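Local coordinates for phosphoribosylformylglycinamidine synthase 2 (Thermus thermophilus, PDB 3VIU), which belongs to the PurM-like AIR synthase family and binds adenosine-5'-diphosphate and a magnesium ion within a single chain holding two pairs of N- and C-terminal AIR synthase domains, at residues H41-N46 with A361-Y366; L466-R471 with A618-E623. All coordinates share one frame; numbering follows the deposited sequence.

Contact 1 of 2, residues H41-N46 with A361-Y366. With ADP (adenosine-5'-diphosphate), chain B.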
ATOM      1  N   HIS A  41     -17.244  -4.305   3.624  1.00 22.51           N
ATOM      2  CA  HIS A  41     -15.997  -3.990   4.316  1.00 22.79           C
ATOM      3  C   HIS A  41     -15.386  -5.223   4.967  1.00 21.54           C
ATOM      4  O   HIS A  41     -14.205  -5.509   4.781  1.00 21.85           O
ATOM      5  CB  HIS A  41     -16.224  -2.916   5.385  1.00 23.40           C
ATOM      6  CG  HIS A  41     -14.963  -2.460   6.056  1.00 24.78           C
ATOM      7  ND1 HIS A  41     -14.109  -1.540   5.488  1.00 25.82           N
ATOM      8  CD2 HIS A  41     -14.381  -2.845   7.217  1.00 25.82           C
ATOM      9  CE1 HIS A  41     -13.054  -1.379   6.268  1.00 25.47           C
ATOM     10  NE2 HIS A  41     -13.194  -2.160   7.324  1.00 24.90           N
ATOM     11  N   CYS A  42     -16.197  -5.960   5.716  1.00 22.15           N
ATOM     12  CA  CYS A  42     -15.731  -7.157   6.409  1.00 22.70           C
ATOM     13  C   CYS A  42     -15.840  -8.462   5.626  1.00 21.52           C
ATOM     14  O   CYS A  42     -14.979  -9.330   5.739  1.00 23.02           O
ATOM     15  CB  CYS A  42     -16.488  -7.330   7.729  1.00 23.41           C
ATOM     16  SG  CYS A  42     -16.197  -6.040   8.961  1.00 29.65           S
ATOM     17  N   ALA A  43     -16.886  -8.597   4.824  1.00 19.45           N
ATOM     18  CA  ALA A  43     -17.108  -9.837   4.093  1.00 19.53           C
ATOM     19  C   ALA A  43     -16.517  -9.958   2.692  1.00 19.21           C
ATOM     20  O   ALA A  43     -16.323 -11.080   2.216  1.00 17.78           O
ATOM     21  CB  ALA A  43     -18.610 -10.135   4.045  1.00 21.17           C
ATOM     22  N   TYR A  44     -16.240  -8.834   2.027  1.00 16.58           N
ATOM     23  CA  TYR A  44     -15.675  -8.887   0.679  1.00 16.49           C
ATOM     24  C   TYR A  44     -16.581  -9.713  -0.238  1.00 16.55           C
ATOM     25  O   TYR A  44     -16.107 -10.492  -1.058  1.00 18.24           O
ATOM     26  CB  TYR A  44     -14.289  -9.537   0.718  1.00 15.07           C
ATOM     27  CG  TYR A  44     -13.209  -8.665   1.299  1.00 18.35           C
ATOM     28  CD1 TYR A  44     -13.284  -8.189   2.616  1.00 18.37           C
ATOM     29  CD2 TYR A  44     -12.126  -8.271   0.518  1.00 18.41           C
ATOM     30  CE1 TYR A  44     -12.305  -7.335   3.128  1.00 18.19           C
ATOM     31  CE2 TYR A  44     -11.152  -7.419   1.018  1.00 18.17           C
ATOM     32  CZ  TYR A  44     -11.245  -6.952   2.315  1.00 18.25           C
ATOM     33  OH  TYR A  44     -10.279  -6.090   2.772  1.00 18.85           O
ATOM     34  N   LYS A  45     -17.886  -9.533  -0.094  1.00 18.11           N
ATOM     35  CA  LYS A  45     -18.865 -10.282  -0.863  1.00 19.07           C
ATOM     36  C   LYS A  45     -18.744 -10.253  -2.389  1.00 20.74           C
ATOM     37  O   LYS A  45     -18.928 -11.276  -3.041  1.00 22.93           O
ATOM     38  CB  LYS A  45     -20.267  -9.855  -0.433  1.00 18.77           C
ATOM     39  CG  LYS A  45     -20.584 -10.238   1.008  1.00 19.79           C
ATOM     40  CD  LYS A  45     -22.002  -9.851   1.421  1.00 22.49           C
ATOM     41  CE  LYS A  45     -22.234  -8.349   1.280  1.00 24.11           C
ATOM     42  NZ  LYS A  45     -23.505  -7.916   1.918  1.00 24.40           N
ATOM     43  N   ASN A  46     -18.419  -9.104  -2.966  1.00 20.61           N
ATOM     44  CA  ASN A  46     -18.312  -9.025  -4.415  1.00 20.16           C
ATOM     45  C   ASN A  46     -16.915  -9.219  -4.982  1.00 19.51           C
ATOM     46  O   ASN A  46     -16.759  -9.366  -6.195  1.00 20.75           O
ATOM     47  CB  ASN A  46     -18.868  -7.693  -4.904  1.00 19.22           C
ATOM     48  CG  ASN A  46     -20.351  -7.561  -4.647  1.00 22.04           C
ATOM     49  OD1 ASN A  46     -20.790  -7.343  -3.513  1.00 23.02           O
ATOM     50  ND2 ASN A  46     -21.136  -7.707  -5.698  1.00 22.24           N
ATOM     51  N   ALA A 361     -18.529 -15.577   9.809  1.00 28.64           N
ATOM     52  CA  ALA A 361     -17.310 -15.379   9.032  1.00 29.03           C
ATOM     53  C   ALA A 361     -17.396 -15.734   7.552  1.00 30.04           C
ATOM     54  O   ALA A 361     -16.588 -15.258   6.750  1.00 30.68           O
ATOM     55  CB  ALA A 361     -16.162 -16.159   9.673  1.00 27.80           C
ATOM     56  N   GLU A 362     -18.356 -16.574   7.184  1.00 31.23           N
ATOM     57  CA  GLU A 362     -18.494 -16.981   5.790  1.00 32.47           C
ATOM     58  C   GLU A 362     -19.784 -16.491   5.159  1.00 31.86           C
ATOM     59  O   GLU A 362     -20.733 -17.256   4.987  1.00 32.07           O
ATOM     60  CB  GLU A 362     -18.404 -18.502   5.679  1.00 34.32           C
ATOM     61  CG  GLU A 362     -17.035 -19.056   6.060  1.00 40.49           C
ATOM     62  CD  GLU A 362     -16.935 -20.564   5.879  1.00 44.02           C
ATOM     63  OE1 GLU A 362     -17.176 -21.047   4.747  1.00 46.69           O
ATOM     64  OE2 GLU A 362     -16.614 -21.267   6.866  1.00 44.28           O
ATOM     65  N   ALA A 363     -19.801 -15.207   4.808  1.00 31.09           N
ATOM     66  CA  ALA A 363     -20.963 -14.579   4.193  1.00 30.29           C
ATOM     67  C   ALA A 363     -21.076 -14.918   2.706  1.00 30.09           C
ATOM     68  O   ALA A 363     -20.103 -15.325   2.068  1.00 30.66           O
ATOM     69  CB  ALA A 363     -20.892 -13.066   4.376  1.00 29.97           C
ATOM     70  N   PRO A 364     -22.275 -14.743   2.133  1.00 29.76           N
ATOM     71  CA  PRO A 364     -22.524 -15.026   0.715  1.00 29.22           C
ATOM     72  C   PRO A 364     -21.680 -14.134  -0.184  1.00 29.23           C
ATOM     73  O   PRO A 364     -21.398 -12.991   0.165  1.00 29.23           O
ATOM     74  CB  PRO A 364     -24.012 -14.722   0.550  1.00 28.88           C
ATOM     75  CG  PRO A 364     -24.567 -14.867   1.953  1.00 30.26           C
ATOM     76  CD  PRO A 364     -23.497 -14.257   2.798  1.00 27.95           C
ATOM     77  N   THR A 365     -21.269 -14.662  -1.333  1.00 29.98           N
ATOM     78  CA  THR A 365     -20.490 -13.890  -2.294  1.00 29.74           C
ATOM     79  C   THR A 365     -21.346 -13.703  -3.536  1.00 31.16           C
ATOM     80  O   THR A 365     -22.313 -14.435  -3.748  1.00 31.20           O
ATOM     81  CB  THR A 365     -19.175 -14.595  -2.691  1.00 29.16           C
ATOM     82  OG1 THR A 365     -19.464 -15.866  -3.286  1.00 27.81           O
ATOM     83  CG2 THR A 365     -18.288 -14.783  -1.467  1.00 28.19           C
ATOM     84  N   TYR A 366     -21.001 -12.723  -4.360  1.00 32.13           N
ATOM     85  CA  TYR A 366     -21.790 -12.473  -5.553  1.00 34.29           C
ATOM     86  C   TYR A 366     -20.962 -12.369  -6.829  1.00 34.85           C
ATOM     87  O   TYR A 366     -19.831 -11.875  -6.826  1.00 35.31           O
ATOM     88  CB  TYR A 366     -22.623 -11.198  -5.366  1.00 34.93           C
ATOM     89  CG  TYR A 366     -23.533 -11.222  -4.153  1.00 35.53           C
ATOM     90  CD1 TYR A 366     -24.561 -12.160  -4.046  1.00 36.52           C
ATOM     91  CD2 TYR A 366     -23.358 -10.316  -3.109  1.00 36.55           C
ATOM     92  CE1 TYR A 366     -25.391 -12.197  -2.929  1.00 38.28           C
ATOM     93  CE2 TYR A 366     -24.187 -10.341  -1.982  1.00 38.45           C
ATOM     94  CZ  TYR A 366     -25.201 -11.286  -1.901  1.00 39.15           C
ATOM     95  OH  TYR A 366     -26.023 -11.316  -0.800  1.00 38.42           O
TER
HETATM   96  PB  ADP B 800      -8.266  -6.114   8.790  1.00 74.65           P
HETATM   97  O1B ADP B 800      -9.721  -5.806   8.882  1.00 75.79           O
HETATM   98  O2B ADP B 800      -7.487  -4.830   8.211  1.00 74.08           O
HETATM   99  O3B ADP B 800      -7.702  -6.501  10.331  1.00 74.54           O
HETATM  100  PA  ADP B 800      -9.198  -7.578   6.684  1.00 68.93           P
HETATM  101  O1A ADP B 800     -10.281  -8.427   7.252  1.00 68.84           O
HETATM  102  O2A ADP B 800      -9.824  -6.143   6.267  1.00 68.99           O
HETATM  103  O3A ADP B 800      -8.005  -7.393   7.798  1.00 71.48           O
HETATM  104  O5' ADP B 800      -8.546  -8.237   5.339  1.00 64.03           O
HETATM  105  C5' ADP B 800      -9.098  -9.552   5.130  1.00 57.25           C
HETATM  106  C4' ADP B 800      -8.021 -10.612   4.754  1.00 52.52           C
HETATM  107  O4' ADP B 800      -8.012 -10.861   3.312  1.00 50.76           O
HETATM  108  C3' ADP B 800      -6.569 -10.207   5.115  1.00 50.00           C
HETATM  109  O3' ADP B 800      -5.816 -11.377   5.460  1.00 48.00           O
HETATM  110  C2' ADP B 800      -6.065  -9.534   3.839  1.00 48.84           C
HETATM  111  O2' ADP B 800      -4.639  -9.563   3.735  1.00 46.83           O
HETATM  112  C1' ADP B 800      -6.772 -10.321   2.732  1.00 49.10           C
HETATM  113  N9  ADP B 800      -7.065  -9.474   1.567  1.00 48.44           N
HETATM  114  C8  ADP B 800      -8.065  -8.548   1.468  1.00 47.66           C
HETATM  115  N7  ADP B 800      -8.044  -7.978   0.298  1.00 47.23           N
HETATM  116  C5  ADP B 800      -7.035  -8.496  -0.432  1.00 46.31           C
HETATM  117  C6  ADP B 800      -6.529  -8.281  -1.741  1.00 45.84           C
HETATM  118  N6  ADP B 800      -7.117  -7.348  -2.577  1.00 45.15           N
HETATM  119  N1  ADP B 800      -5.466  -9.005  -2.153  1.00 45.24           N
HETATM  120  C2  ADP B 800      -4.881  -9.915  -1.358  1.00 44.61           C
HETATM  121  N3  ADP B 800      -5.326 -10.146  -0.122  1.00 44.46           N
HETATM  122  C4  ADP B 800      -6.385  -9.470   0.374  1.00 46.63           C
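The phenol ring of Y366 has the amide of N46 at its edge and the aliphatic part of K45 obliquely beside it, with K45 CD 4.1 Å from Y366 CE2. The N46 amide is turned 48° from the ring. The other flat group, the ring of Y44, leads away from 361-366 toward adenosine-5'-diphosphate, meeting the base obliquely, with Y44 CE2 3.2 Å from N7 of the nucleotide.

K45 and Y366 lie alongside each other and point the same way. Their polar ends converge on one carboxylate: E14 makes a salt bridge with the lysine amine and a hydrogen bond with the tyrosine hydroxyl. A long, flexible lysine suits this place because its methylenes can run past backbone while its charge reaches E14; K45 CG sits only 3.0 Å from P364 O, and a bend at chi3 (-59°) turns the chain's end. The two backbones run in nearly the same direction and are pinned by Y366 N donating to K45 O over 2.9 Å. The same oxygen receives a CA-H contact from T365 CA at 3.1 Å.

Nearer the helix end, A43 CB meets A363 CB at 3.7 Å, and alanines let the chains come this close. R48 ties the same pair together, its guanidinium donating to the carbonyl oxygens of both A43 and A363. Y44 then leaves helix 40-43 with positive phi (56°), and its ring lines the nucleotide pocket, whereas A43, K45 and N46 touch 361-366. The contact thus joins a segment of the linker-domain region, at the C-terminal end of helix 40-43, to the loop after helix 357-361, beside the adenosine-5'-diphosphate site of this PurM-like protein.

Contact 2 of 2, residues L466-R471 with A618-E623; sequences LAEACR and AHDVAE. With MG (magnesium ion), chain D.
A magnesium site between an N-terminal and a C-terminal AIR synthase domain brings R471 and E468 of helix 458-475 up to D620 of strand 618-620. D620 divides its carboxylate between two cations: D620 OD1 binds the magnesium ion at 2.5 Å, while D620 OD2 accepts R471 NH2 at 3.0 Å. The hydrogen bond within this salt bridge is nearly straight (165°), meets the oxygen almost along its C-O direction and lies in the guanidinium plane. With chi1 at 72°, the aspartate's CG stands between its backbone N and carbonyl carbon; the short side chain suits a ligand that must stay close to its strand. The arginine reaches across at about a right angle, R471 CD packing 3.4 Å from D620 CB, and a bend at chi3 (-49°) brings the guanidinium round with the CA of E468 near the rim of one of its faces. Its NH1 is held by E599.

D430 and N472 also bind the metal, as do two waters. Water 1 donates to D620 OD2 at 2.6 Å and to E468 OE1 at 2.8 Å, so the extended glutamate reaches the ion indirectly. Water 2 donates to D620 O. E468 OE1 also lies 3.8 Å from A622 CB and 2.9 Å from E623 OE2, two acceptors that share no hydrogen bond.

R471 is thus placed as a second-shell residue that probably orients D620, and E468 as one that probably orients a metal-bound water; the magnesium ion and the guanidinium probably offset some of the negative charge gathered where the two domains meet.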
ATOM      1  N   LEU A 466       2.003  -3.131 -10.587  1.00 12.82           N
ATOM      2  CA  LEU A 466       2.854  -4.179 -10.037  1.00 13.53           C
ATOM      3  C   LEU A 466       4.234  -4.119 -10.700  1.00 13.68           C
ATOM      4  O   LEU A 466       5.272  -4.218 -10.037  1.00 13.52           O
ATOM      5  CB  LEU A 466       2.237  -5.562 -10.268  1.00 14.69           C
ATOM      6  CG  LEU A 466       2.456  -6.569  -9.132  1.00 17.54           C
ATOM      7  CD1 LEU A 466       1.986  -7.949  -9.568  1.00 17.41           C
ATOM      8  CD2 LEU A 466       3.916  -6.604  -8.731  1.00 16.39           C
ATOM      9  N   ALA A 467       4.240  -3.959 -12.017  1.00 13.65           N
ATOM     10  CA  ALA A 467       5.487  -3.868 -12.761  1.00 13.68           C
ATOM     11  C   ALA A 467       6.350  -2.732 -12.200  1.00 14.75           C
ATOM     12  O   ALA A 467       7.495  -2.957 -11.800  1.00 16.97           O
ATOM     13  CB  ALA A 467       5.195  -3.632 -14.246  1.00 11.17           C
ATOM     14  N   GLU A 468       5.790  -1.524 -12.145  1.00 15.65           N
ATOM     15  CA  GLU A 468       6.513  -0.361 -11.642  1.00 15.39           C
ATOM     16  C   GLU A 468       7.053  -0.584 -10.230  1.00 15.07           C
ATOM     17  O   GLU A 468       8.230  -0.346  -9.968  1.00 15.42           O
ATOM     18  CB  GLU A 468       5.616   0.882 -11.653  1.00 16.66           C
ATOM     19  CG  GLU A 468       6.383   2.171 -11.340  1.00 23.17           C
ATOM     20  CD  GLU A 468       5.537   3.435 -11.475  1.00 26.99           C
ATOM     21  OE1 GLU A 468       6.119   4.546 -11.499  1.00 30.89           O
ATOM     22  OE2 GLU A 468       4.294   3.327 -11.548  1.00 29.49           O
ATOM     23  N   ALA A 469       6.198  -1.040  -9.321  1.00 13.33           N
ATOM     24  CA  ALA A 469       6.631  -1.281  -7.952  1.00 12.63           C
ATOM     25  C   ALA A 469       7.819  -2.253  -7.930  1.00 12.97           C
ATOM     26  O   ALA A 469       8.810  -2.022  -7.234  1.00 14.31           O
ATOM     27  CB  ALA A 469       5.476  -1.832  -7.125  1.00 10.02           C
ATOM     28  N   CYS A 470       7.726  -3.333  -8.696  1.00 12.58           N
ATOM     29  CA  CYS A 470       8.816  -4.297  -8.747  1.00 13.81           C
ATOM     30  C   CYS A 470      10.061  -3.680  -9.385  1.00 15.33           C
ATOM     31  O   CYS A 470      11.182  -3.975  -8.971  1.00 16.23           O
ATOM     32  CB  CYS A 470       8.397  -5.533  -9.533  1.00 11.59           C
ATOM     33  SG  CYS A 470       7.188  -6.537  -8.683  1.00 12.62           S
ATOM     34  N   ARG A 471       9.857  -2.822 -10.387  1.00 13.61           N
ATOM     35  CA  ARG A 471      10.965  -2.173 -11.068  1.00 13.39           C
ATOM     36  C   ARG A 471      11.697  -1.251 -10.100  1.00 13.68           C
ATOM     37  O   ARG A 471      12.929  -1.219 -10.068  1.00 11.54           O
ATOM     38  CB  ARG A 471      10.462  -1.361 -12.272  1.00 14.40           C
ATOM     39  CG  ARG A 471      11.578  -0.857 -13.197  1.00 14.17           C
ATOM     40  CD  ARG A 471      11.043   0.059 -14.277  1.00 15.32           C
ATOM     41  NE  ARG A 471       9.883  -0.528 -14.944  1.00 16.50           N
ATOM     42  CZ  ARG A 471       8.686   0.048 -15.012  1.00 15.08           C
ATOM     43  NH1 ARG A 471       7.700  -0.571 -15.638  1.00 14.60           N
ATOM     44  NH2 ARG A 471       8.474   1.241 -14.459  1.00 12.77           N
ATOM     45  N   ALA A 618      21.068   4.130 -10.433  1.00 15.30           N
ATOM     46  CA  ALA A 618      20.046   3.764 -11.403  1.00 14.12           C
ATOM     47  C   ALA A 618      18.736   4.485 -11.106  1.00 14.55           C
ATOM     48  O   ALA A 618      18.476   4.903  -9.981  1.00 13.81           O
ATOM     49  CB  ALA A 618      19.827   2.247 -11.381  1.00 11.79           C
ATOM     50  N   HIS A 619      17.900   4.614 -12.125  1.00 15.18           N
ATOM     51  CA  HIS A 619      16.630   5.305 -11.968  1.00 15.61           C
ATOM     52  C   HIS A 619      15.772   4.869 -13.139  1.00 15.90           C
ATOM     53  O   HIS A 619      16.233   4.913 -14.277  1.00 17.18           O
ATOM     54  CB  HIS A 619      16.879   6.815 -12.029  1.00 13.33           C
ATOM     55  CG  HIS A 619      15.674   7.641 -11.722  1.00 13.29           C
ATOM     56  ND1 HIS A 619      15.347   8.774 -12.440  1.00 12.82           N
ATOM     57  CD2 HIS A 619      14.714   7.501 -10.778  1.00 10.32           C
ATOM     58  CE1 HIS A 619      14.232   9.291 -11.954  1.00 11.32           C
ATOM     59  NE2 HIS A 619      13.828   8.538 -10.944  1.00 11.74           N
ATOM     60  N   ASP A 620      14.540   4.433 -12.892  1.00 15.79           N
ATOM     61  CA  ASP A 620      13.719   4.020 -14.021  1.00 16.93           C
ATOM     62  C   ASP A 620      13.025   5.223 -14.640  1.00 16.65           C
ATOM     63  O   ASP A 620      12.865   6.259 -13.991  1.00 15.46           O
ATOM     64  CB  ASP A 620      12.710   2.937 -13.618  1.00 18.62           C
ATOM     65  CG  ASP A 620      11.583   3.459 -12.760  1.00 20.17           C
ATOM     66  OD1 ASP A 620      11.860   4.196 -11.790  1.00 21.41           O
ATOM     67  OD2 ASP A 620      10.420   3.106 -13.052  1.00 19.08           O
ATOM     68  N   VAL A 621      12.658   5.089 -15.911  1.00 15.17           N
ATOM     69  CA  VAL A 621      11.996   6.155 -16.644  1.00 16.22           C
ATOM     70  C   VAL A 621      10.485   5.934 -16.604  1.00 16.86           C
ATOM     71  O   VAL A 621       9.964   5.035 -17.262  1.00 16.40           O
ATOM     72  CB  VAL A 621      12.471   6.181 -18.113  1.00 16.87           C
ATOM     73  CG1 VAL A 621      11.848   7.369 -18.838  1.00 18.56           C
ATOM     74  CG2 VAL A 621      13.994   6.254 -18.170  1.00 16.50           C
ATOM     75  N   ALA A 622       9.786   6.760 -15.834  1.00 15.65           N
ATOM     76  CA  ALA A 622       8.347   6.618 -15.709  1.00 14.87           C
ATOM     77  C   ALA A 622       7.605   7.822 -16.243  1.00 15.37           C
ATOM     78  O   ALA A 622       7.911   8.312 -17.328  1.00 15.47           O
ATOM     79  CB  ALA A 622       7.972   6.364 -14.256  1.00 16.96           C
ATOM     80  N   GLU A 623       6.629   8.308 -15.483  1.00 15.92           N
ATOM     81  CA  GLU A 623       5.846   9.445 -15.944  1.00 16.86           C
ATOM     82  C   GLU A 623       6.716  10.654 -16.256  1.00 16.03           C
ATOM     83  O   GLU A 623       7.670  10.942 -15.533  1.00 15.25           O
ATOM     84  CB  GLU A 623       4.749   9.803 -14.931  1.00 18.45           C
ATOM     85  CG  GLU A 623       5.006   9.375 -13.481  1.00 26.63           C
ATOM     86  CD  GLU A 623       4.713   7.903 -13.207  1.00 27.19           C
ATOM     87  OE1 GLU A 623       3.606   7.433 -13.558  1.00 28.45           O
ATOM     88  OE2 GLU A 623       5.589   7.222 -12.621  1.00 29.87           O
TER
HETATM   89 MG    MG D 910      10.696   5.500 -10.023  1.00 10.72          MG
HETATM   90  O   HOH W   1       8.942   4.583 -11.514  1.00 13.59           O
HETATM   91  O   HOH W   2      11.203   7.105 -11.927  1.00 29.88           O

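The contacts follow one another along the chain, contact 1 closing at Y366 well before contact 2 opens at L466. Their centres are 34 Å apart on opposite sides of the chain's centre, with nearest atoms about 17 Å apart. Contact 1 joins the linker region to the loop after helix 357-361; contact 2 joins the second N-terminal domain to the second C-terminal one. The six- and seven-stranded sheets of the two halves repeat the same strand orders. The second N-terminal domain connects both sites: it supplies D485 and G522 to the nucleotide near contact 1 and helix 458-475 to contact 2. The nucleotide and this magnesium ion thus occupy distinct places.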